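Local coordinates for putative peptidyl-arginine deiminase family protein (Campylobacter jejuni subsp. jejuni serotype O:2, PDB 6B10) that probably hydrolyses agmatine to N-carbamoylputrescine as an agmatine deiminase, a step in polyamine biosynthesis, at residues I13-S25 / S320-L332. Numbering follows the deposited sequence. Where two conformers were deposited one is given.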
ATOM      1  N   ILE A  13      -7.633  10.673   0.680  1.00 23.90           N
ATOM      2  CA  ILE A  13      -6.455  11.006   1.481  1.00 23.04           C
ATOM      3  C   ILE A  13      -5.207  10.410   0.850  1.00 22.57           C
ATOM      4  O   ILE A  13      -5.137   9.196   0.653  1.00 21.96           O
ATOM      5  CB  ILE A  13      -6.582  10.472   2.922  1.00 23.54           C
ATOM      6  CG1 ILE A  13      -7.860  11.002   3.588  1.00 23.95           C
ATOM      7  CG2 ILE A  13      -5.377  10.882   3.757  1.00 23.42           C
ATOM      8  CD1 ILE A  13      -8.182  10.339   4.913  1.00 23.98           C
ATOM      9  N   PRO A  14      -4.211  11.258   0.531  1.00 21.45           N
ATOM     10  CA  PRO A  14      -2.939  10.732   0.068  1.00 21.55           C
ATOM     11  C   PRO A  14      -2.139  10.151   1.226  1.00 21.74           C
ATOM     12  O   PRO A  14      -2.314  10.565   2.379  1.00 21.84           O
ATOM     13  CB  PRO A  14      -2.238  11.964  -0.501  1.00 21.73           C
ATOM     14  CG  PRO A  14      -2.763  13.091   0.311  1.00 21.73           C
ATOM     15  CD  PRO A  14      -4.177  12.721   0.689  1.00 21.60           C
ATOM     16  N   GLU A  15      -1.239   9.222   0.915  1.00 21.78           N
ATOM     17  CA  GLU A  15      -0.519   8.478   1.946  1.00 21.48           C
ATOM     18  C   GLU A  15       0.401   9.349   2.801  1.00 21.33           C
ATOM     19  O   GLU A  15       0.705   9.004   3.949  1.00 21.33           O
ATOM     20  CB  GLU A  15       0.278   7.348   1.309  1.00 21.73           C
ATOM     21  CG  GLU A  15       0.614   6.223   2.263  1.00 22.06           C
ATOM     22  CD  GLU A  15       0.965   4.964   1.507  1.00 22.62           C
ATOM     23  OE1 GLU A  15       0.024   4.276   1.056  1.00 22.71           O
ATOM     24  OE2 GLU A  15       2.175   4.695   1.332  1.00 22.29           O
ATOM     25  N   TRP A  16       0.835  10.479   2.257  1.00 21.34           N
ATOM     26  CA  TRP A  16       1.723  11.377   2.997  1.00 22.19           C
ATOM     27  C   TRP A  16       1.030  12.289   4.023  1.00 22.79           C
ATOM     28  O   TRP A  16       1.703  13.028   4.736  1.00 22.74           O
ATOM     29  CB  TRP A  16       2.583  12.204   2.035  1.00 22.37           C
ATOM     30  CG  TRP A  16       1.813  13.087   1.110  1.00 22.56           C
ATOM     31  CD1 TRP A  16       1.304  14.320   1.389  1.00 22.64           C
ATOM     32  CD2 TRP A  16       1.482  12.810  -0.253  1.00 22.64           C
ATOM     33  NE1 TRP A  16       0.670  14.826   0.282  1.00 23.40           N
ATOM     34  CE2 TRP A  16       0.768  13.918  -0.741  1.00 23.03           C
ATOM     35  CE3 TRP A  16       1.715  11.723  -1.108  1.00 22.71           C
ATOM     36  CZ2 TRP A  16       0.281  13.977  -2.050  1.00 23.11           C
ATOM     37  CZ3 TRP A  16       1.243  11.784  -2.403  1.00 22.56           C
ATOM     38  CH2 TRP A  16       0.531  12.900  -2.863  1.00 22.63           C
ATOM     39  N   SER A  17      -0.298  12.243   4.108  1.00 24.36           N
ATOM     40  CA  SER A  17      -1.016  12.949   5.177  1.00 25.99           C
ATOM     41  C   SER A  17      -0.677  12.320   6.530  1.00 27.57           C
ATOM     42  O   SER A  17      -0.296  11.138   6.606  1.00 26.92           O
ATOM     43  CB  SER A  17      -2.527  12.901   4.966  1.00 26.19           C
ATOM     44  OG  SER A  17      -2.885  13.516   3.751  1.00 27.16           O
ATOM     45  N   GLU A  18      -0.815  13.120   7.585  1.00 27.29           N
ATOM     46  CA  GLU A  18      -0.414  12.717   8.928  1.00 28.11           C
ATOM     47  C   GLU A  18      -1.202  11.496   9.391  1.00 26.73           C
ATOM     48  O   GLU A  18      -2.402  11.385   9.141  1.00 25.83           O
ATOM     49  CB  GLU A  18      -0.597  13.878   9.917  1.00 29.86           C
ATOM     50  CG  GLU A  18       0.074  13.644  11.266  1.00 32.72           C
ATOM     51  CD  GLU A  18       0.105  14.891  12.145  1.00 35.95           C
ATOM     52  OE1 GLU A  18      -0.771  15.765  11.986  1.00 37.60           O
ATOM     53  OE2 GLU A  18       1.002  14.993  13.008  1.00 39.17           O
ATOM     54  N   GLN A  19      -0.516  10.593  10.076  1.00 25.53           N
ATOM     55  CA  GLN A  19      -1.084   9.319  10.471  1.00 25.74           C
ATOM     56  C   GLN A  19      -0.989   9.084  11.974  1.00 26.54           C
ATOM     57  O   GLN A  19      -0.172   9.698  12.663  1.00 25.38           O
ATOM     58  CB  GLN A  19      -0.350   8.184   9.743  1.00 25.79           C
ATOM     59  CG  GLN A  19      -0.477   8.209   8.225  1.00 24.93           C
ATOM     60  CD  GLN A  19       0.547   7.310   7.544  1.00 25.09           C
ATOM     61  OE1 GLN A  19       0.821   6.199   8.011  1.00 24.12           O
ATOM     62  NE2 GLN A  19       1.126   7.789   6.442  1.00 23.91           N
ATOM     63  N   GLU A  20      -1.847   8.187  12.457  1.00 27.32           N
ATOM     64  CA  GLU A  20      -1.844   7.781  13.857  0.50 28.11           C
ATOM     65  C   GLU A  20      -1.155   6.422  13.999  1.00 28.41           C
ATOM     66  O   GLU A  20      -0.345   6.228  14.901  1.00 28.91           O
ATOM     67  CB  GLU A  20      -3.278   7.727  14.400  0.50 28.70           C
ATOM     68  CG  GLU A  20      -3.373   7.678  15.919  0.50 29.00           C
ATOM     69  CD  GLU A  20      -3.065   9.011  16.575  0.50 28.93           C
ATOM     70  OE1 GLU A  20      -3.759  10.000  16.272  0.50 29.55           O
ATOM     71  OE2 GLU A  20      -2.139   9.063  17.409  0.50 29.00           O
ATOM     72  N   TYR A  21      -1.467   5.489  13.099  1.00 28.42           N
ATOM     73  CA  TYR A  21      -0.874   4.152  13.126  1.00 28.41           C
ATOM     74  C   TYR A  21      -0.440   3.676  11.748  1.00 28.03           C
ATOM     75  O   TYR A  21      -1.059   4.023  10.739  1.00 27.48           O
ATOM     76  CB  TYR A  21      -1.895   3.129  13.614  1.00 29.71           C
ATOM     77  CG  TYR A  21      -2.243   3.178  15.088  1.00 31.46           C
ATOM     78  CD1 TYR A  21      -1.454   2.531  16.032  1.00 31.89           C
ATOM     79  CD2 TYR A  21      -3.390   3.833  15.530  1.00 33.11           C
ATOM     80  CE1 TYR A  21      -1.786   2.547  17.373  1.00 33.07           C
ATOM     81  CE2 TYR A  21      -3.727   3.862  16.873  1.00 33.50           C
ATOM     82  CZ  TYR A  21      -2.925   3.216  17.787  1.00 34.08           C
ATOM     83  OH  TYR A  21      -3.263   3.241  19.121  1.00 36.75           O
ATOM     84  N   LEU A  22       0.617   2.864  11.719  1.00 27.16           N
ATOM     85  CA  LEU A  22       0.806   1.894  10.648  1.00 27.67           C
ATOM     86  C   LEU A  22       0.417   0.521  11.206  1.00 28.39           C
ATOM     87  O   LEU A  22       0.866   0.114  12.281  1.00 27.34           O
ATOM     88  CB  LEU A  22       2.248   1.874  10.129  1.00 27.22           C
ATOM     89  CG  LEU A  22       2.438   1.157   8.782  1.00 27.12           C
ATOM     90  CD1 LEU A  22       1.828   1.948   7.636  1.00 27.20           C
ATOM     91  CD2 LEU A  22       3.906   0.896   8.482  1.00 26.96           C
ATOM     92  N   MET A  23      -0.418  -0.186  10.464  1.00 29.07           N
ATOM     93  CA  MET A  23      -0.966  -1.442  10.928  1.00 30.07           C
ATOM     94  C   MET A  23      -0.438  -2.595  10.088  1.00 30.17           C
ATOM     95  O   MET A  23      -0.384  -2.506   8.864  1.00 29.55           O
ATOM     96  CB  MET A  23      -2.481  -1.380  10.862  1.00 30.96           C
ATOM     97  CG  MET A  23      -3.053  -0.182  11.608  1.00 32.19           C
ATOM     98  SD  MET A  23      -4.849  -0.129  11.625  1.00 34.54           S
ATOM     99  CE  MET A  23      -5.227  -0.120   9.878  1.00 35.06           C
ATOM    100  N   LEU A  24      -0.036  -3.668  10.761  1.00 31.00           N
ATOM    101  CA  LEU A  24       0.483  -4.862  10.107  1.00 32.65           C
ATOM    102  C   LEU A  24      -0.113  -6.129  10.722  1.00 35.25           C
ATOM    103  O   LEU A  24      -0.490  -6.154  11.897  1.00 34.65           O
ATOM    104  CB  LEU A  24       2.010  -4.914  10.222  1.00 32.49           C
ATOM    105  CG  LEU A  24       2.782  -3.668   9.761  1.00 32.54           C
ATOM    106  CD1 LEU A  24       3.105  -2.757  10.931  1.00 32.80           C
ATOM    107  CD2 LEU A  24       4.068  -4.041   9.029  1.00 33.06           C
ATOM    108  N   SER A  25      -0.189  -7.178   9.913  1.00 38.02           N
ATOM    109  CA  SER A  25      -0.622  -8.489  10.372  1.00 39.41           C
ATOM    110  C   SER A  25       0.575  -9.434  10.370  1.00 41.24           C
ATOM    111  O   SER A  25       1.047  -9.845   9.312  1.00 40.99           O
ATOM    112  CB  SER A  25      -1.722  -9.020   9.463  1.00 40.91           C
ATOM    113  OG  SER A  25      -2.134 -10.311   9.873  1.00 43.84           O
ATOM    114  N   SER A 320       5.532  -6.773  -1.084  1.00 32.34           N
ATOM    115  CA  SER A 320       6.648  -6.037  -0.515  1.00 30.94           C
ATOM    116  C   SER A 320       6.104  -5.124   0.586  1.00 28.92           C
ATOM    117  O   SER A 320       5.013  -5.373   1.087  1.00 29.38           O
ATOM    118  CB  SER A 320       7.395  -5.285  -1.622  1.00 30.58           C
ATOM    119  OG  SER A 320       8.580  -4.690  -1.130  1.00 30.61           O
ATOM    120  N   LEU A 321       6.847  -4.084   0.957  1.00 26.93           N
ATOM    121  CA  LEU A 321       6.545  -3.298   2.160  1.00 26.16           C
ATOM    122  C   LEU A 321       5.126  -2.739   2.186  1.00 25.50           C
ATOM    123  O   LEU A 321       4.429  -2.906   3.183  1.00 25.11           O
ATOM    124  CB  LEU A 321       7.553  -2.157   2.357  1.00 25.92           C
ATOM    125  CG  LEU A 321       9.043  -2.518   2.479  1.00 25.99           C
ATOM    126  CD1 LEU A 321       9.873  -1.257   2.642  1.00 25.61           C
ATOM    127  CD2 LEU A 321       9.314  -3.479   3.635  1.00 25.88           C
ATOM    128  N   HIS A 322       4.704  -2.091   1.097  1.00 24.80           N
ATOM    129  CA  HIS A 322       3.383  -1.440   1.036  1.00 24.26           C
ATOM    130  C   HIS A 322       2.248  -2.452   1.190  1.00 25.34           C
ATOM    131  O   HIS A 322       1.261  -2.176   1.859  1.00 24.52           O
ATOM    132  CB  HIS A 322       3.213  -0.666  -0.279  1.00 23.16           C
ATOM    133  CG  HIS A 322       2.059   0.293  -0.287  1.00 21.87           C
ATOM    134  ND1 HIS A 322       0.959   0.125  -1.100  1.00 21.51           N
ATOM    135  CD2 HIS A 322       1.840   1.439   0.403  1.00 21.35           C
ATOM    136  CE1 HIS A 322       0.109   1.118  -0.906  1.00 20.96           C
ATOM    137  NE2 HIS A 322       0.620   1.929   0.003  1.00 20.71           N
ATOM    138  N   CYS A 323       2.398  -3.618   0.564  1.00 27.46           N
ATOM    139  CA  CYS A 323       1.400  -4.695   0.644  1.00 30.01           C
ATOM    140  C   CYS A 323       1.197  -5.222   2.064  1.00 29.40           C
ATOM    141  O   CYS A 323       0.119  -5.693   2.408  1.00 30.42           O
ATOM    142  CB  CYS A 323       1.805  -5.875  -0.257  1.00 32.26           C
ATOM    143  SG  CYS A 323       1.932  -5.498  -2.019  1.00 38.37           S
ATOM    144  N   SER A 324       2.240  -5.153   2.883  1.00 30.10           N
ATOM    145  CA  SER A 324       2.202  -5.699   4.240  1.00 30.26           C
ATOM    146  C   SER A 324       1.686  -4.735   5.314  1.00 30.20           C
ATOM    147  O   SER A 324       1.744  -5.058   6.499  1.00 31.60           O
ATOM    148  CB  SER A 324       3.605  -6.127   4.648  1.00 29.77           C
ATOM    149  OG  SER A 324       4.332  -5.002   5.088  1.00 30.29           O
ATOM    150  N   CYS A 325       1.205  -3.556   4.934  1.00 28.45           N
ATOM    151  CA  CYS A 325       0.778  -2.594   5.937  1.00 26.45           C
ATOM    152  C   CYS A 325      -0.402  -1.760   5.484  1.00 26.57           C
ATOM    153  O   CYS A 325      -0.762  -1.745   4.305  1.00 26.76           O
ATOM    154  CB  CYS A 325       1.950  -1.702   6.347  1.00 26.33           C
ATOM    155  SG  CYS A 325       2.630  -0.641   5.043  1.00 24.64           S
ATOM    156  N   GLN A 326      -1.037  -1.104   6.444  1.00 26.85           N
ATOM    157  CA  GLN A 326      -2.125  -0.186   6.150  1.00 27.16           C
ATOM    158  C   GLN A 326      -1.984   1.046   7.037  1.00 26.13           C
ATOM    159  O   GLN A 326      -1.562   0.957   8.189  1.00 25.30           O
ATOM    160  CB  GLN A 326      -3.474  -0.872   6.357  1.00 28.43           C
ATOM    161  CG  GLN A 326      -4.694  -0.018   6.028  1.00 29.97           C
ATOM    162  CD  GLN A 326      -4.708   0.484   4.592  1.00 30.62           C
ATOM    163  OE1 GLN A 326      -3.968   1.407   4.238  1.00 30.88           O
ATOM    164  NE2 GLN A 326      -5.554  -0.113   3.760  1.00 31.25           N
ATOM    165  N   ASN A 327      -2.328   2.196   6.482  1.00 24.56           N
ATOM    166  CA  ASN A 327      -2.203   3.453   7.193  1.00 25.08           C
ATOM    167  C   ASN A 327      -3.538   3.818   7.820  1.00 25.06           C
ATOM    168  O   ASN A 327      -4.586   3.609   7.218  1.00 25.78           O
ATOM    169  CB  ASN A 327      -1.745   4.559   6.227  1.00 24.49           C
ATOM    170  CG  ASN A 327      -0.572   4.125   5.372  1.00 23.91           C
ATOM    171  OD1 ASN A 327      -0.750   3.506   4.320  1.00 23.39           O
ATOM    172  ND2 ASN A 327       0.637   4.421   5.834  1.00 23.53           N
ATOM    173  N   ARG A 328      -3.490   4.350   9.034  1.00 26.10           N
ATOM    174  CA  ARG A 328      -4.672   4.892   9.695  1.00 26.87           C
ATOM    175  C   ARG A 328      -4.341   6.337  10.016  1.00 26.35           C
ATOM    176  O   ARG A 328      -3.385   6.619  10.739  1.00 25.92           O
ATOM    177  CB  ARG A 328      -5.010   4.099  10.962  1.00 28.19           C
ATOM    178  CG  ARG A 328      -6.141   4.701  11.788  1.00 30.24           C
ATOM    179  CD  ARG A 328      -6.627   3.747  12.872  1.00 31.67           C
ATOM    180  NE  ARG A 328      -7.396   4.459  13.896  1.00 33.17           N
ATOM    181  CZ  ARG A 328      -8.705   4.709  13.842  1.00 34.27           C
ATOM    182  NH1 ARG A 328      -9.444   4.305  12.811  1.00 35.62           N
ATOM    183  NH2 ARG A 328      -9.286   5.374  14.835  1.00 35.60           N
ATOM    184  N   PHE A 329      -5.114   7.254   9.448  1.00 26.00           N
ATOM    185  CA  PHE A 329      -4.742   8.662   9.473  1.00 26.62           C
ATOM    186  C   PHE A 329      -5.180   9.356  10.752  1.00 26.85           C
ATOM    187  O   PHE A 329      -6.066   8.876  11.459  1.00 25.81           O
ATOM    188  CB  PHE A 329      -5.244   9.369   8.210  1.00 26.17           C
ATOM    189  CG  PHE A 329      -4.576   8.859   6.971  1.00 25.61           C
ATOM    190  CD1 PHE A 329      -3.392   9.426   6.524  1.00 25.08           C
ATOM    191  CD2 PHE A 329      -5.078   7.747   6.305  1.00 25.03           C
ATOM    192  CE1 PHE A 329      -2.739   8.923   5.413  1.00 24.88           C
ATOM    193  CE2 PHE A 329      -4.433   7.242   5.188  1.00 25.06           C
ATOM    194  CZ  PHE A 329      -3.263   7.835   4.742  1.00 24.99           C
ATOM    195  N   LYS A 330      -4.512  10.465  11.044  1.00 28.46           N
ATOM    196  CA  LYS A 330      -4.750  11.254  12.247  1.00 30.79           C
ATOM    197  C   LYS A 330      -5.804  12.325  11.974  1.00 30.88           C
ATOM    198  O   LYS A 330      -5.788  12.968  10.924  1.00 30.15           O
ATOM    199  CB  LYS A 330      -3.446  11.925  12.691  1.00 33.12           C
ATOM    200  CG  LYS A 330      -3.504  12.640  14.040  1.00 35.00           C
ATOM    201  CD  LYS A 330      -2.319  13.579  14.194  1.00 37.33           C
ATOM    202  CE  LYS A 330      -2.391  14.404  15.472  1.00 39.59           C
ATOM    203  NZ  LYS A 330      -1.941  13.645  16.669  1.00 41.24           N
ATOM    204  N   GLY A 331      -6.711  12.516  12.927  1.00 32.51           N
ATOM    205  CA  GLY A 331      -7.711  13.580  12.841  1.00 33.56           C
ATOM    206  C   GLY A 331      -8.973  13.264  13.608  1.00 34.48           C
ATOM    207  O   GLY A 331      -9.085  12.207  14.233  1.00 35.45           O
ATOM    208  N   LEU A 332      -9.931  14.183  13.541  1.00 36.17           N
ATOM    209  CA  LEU A 332     -11.218  14.021  14.211  1.00 35.63           C
ATOM    210  C   LEU A 332     -11.948  12.814  13.659  1.00 35.95           C
ATOM    211  O   LEU A 332     -12.075  12.657  12.443  1.00 37.70           O
ATOM    212  CB  LEU A 332     -12.089  15.267  14.028  1.00 36.01           C
TER
HETATM  213  O   HOH W   1      -4.441  12.962   8.452  1.00 36.67           O
HETATM  214  O   HOH W   2      -6.414  10.680  15.298  1.00 41.67           O
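E20 N and Y21 N both donate to R328 O, at 2.8 Å for E20 N, a classic beta bulge in the antiparallel pairing of strands 21-25 and 326-329. This last strand of the chain, an outer one of a four-stranded mixed sheet, thereby joins the N- and C-terminal parts of the chain, consistent with the alpha/beta propeller of the deiminase superfamily. R328 N returns a bond to Y21 O within the bulge, and regular pairing runs on through L22-N327 to M23-Q326, while K330 N binds E18 O on the other side.

The Q19 side chain projects from the strand just before the bulge. CB rests against R328 O. Q19 CG, set anti to the carbonyl carbon (chi1 -63°), runs alongside the F329 ring, 3.6 Å from F329 CD1. The extended chain then carries the amide to N327; the two amide planes stand nearly perpendicular, 87° apart. There Q19 OE1 accepts N327 ND2 at 2.8 Å; the donor stands above the carbonyl plane, although OE1 lies close to the plane of the N327 amide. Q55 also donates to Q19 OE1. NE2 turns back to E15 O in a weak bond and also reaches F275 O, so both ends of the buried amide are satisfied.

The F329 ring packs against the loop 13-18. I13 CG2 sits squarely over one face, 3.6 Å from the F329 ring centroid in a CH-pi contact, while the carbonyl oxygens of E15, S17 and E18 line the ring edge. Near the face that carries L22 and N327, E15 forms a salt bridge to R213 through OE2. Its other oxygen, E15 OE1, uses the syn lone pair to accept H322 NE2 at 2.6 Å, almost exactly in the imidazole plane.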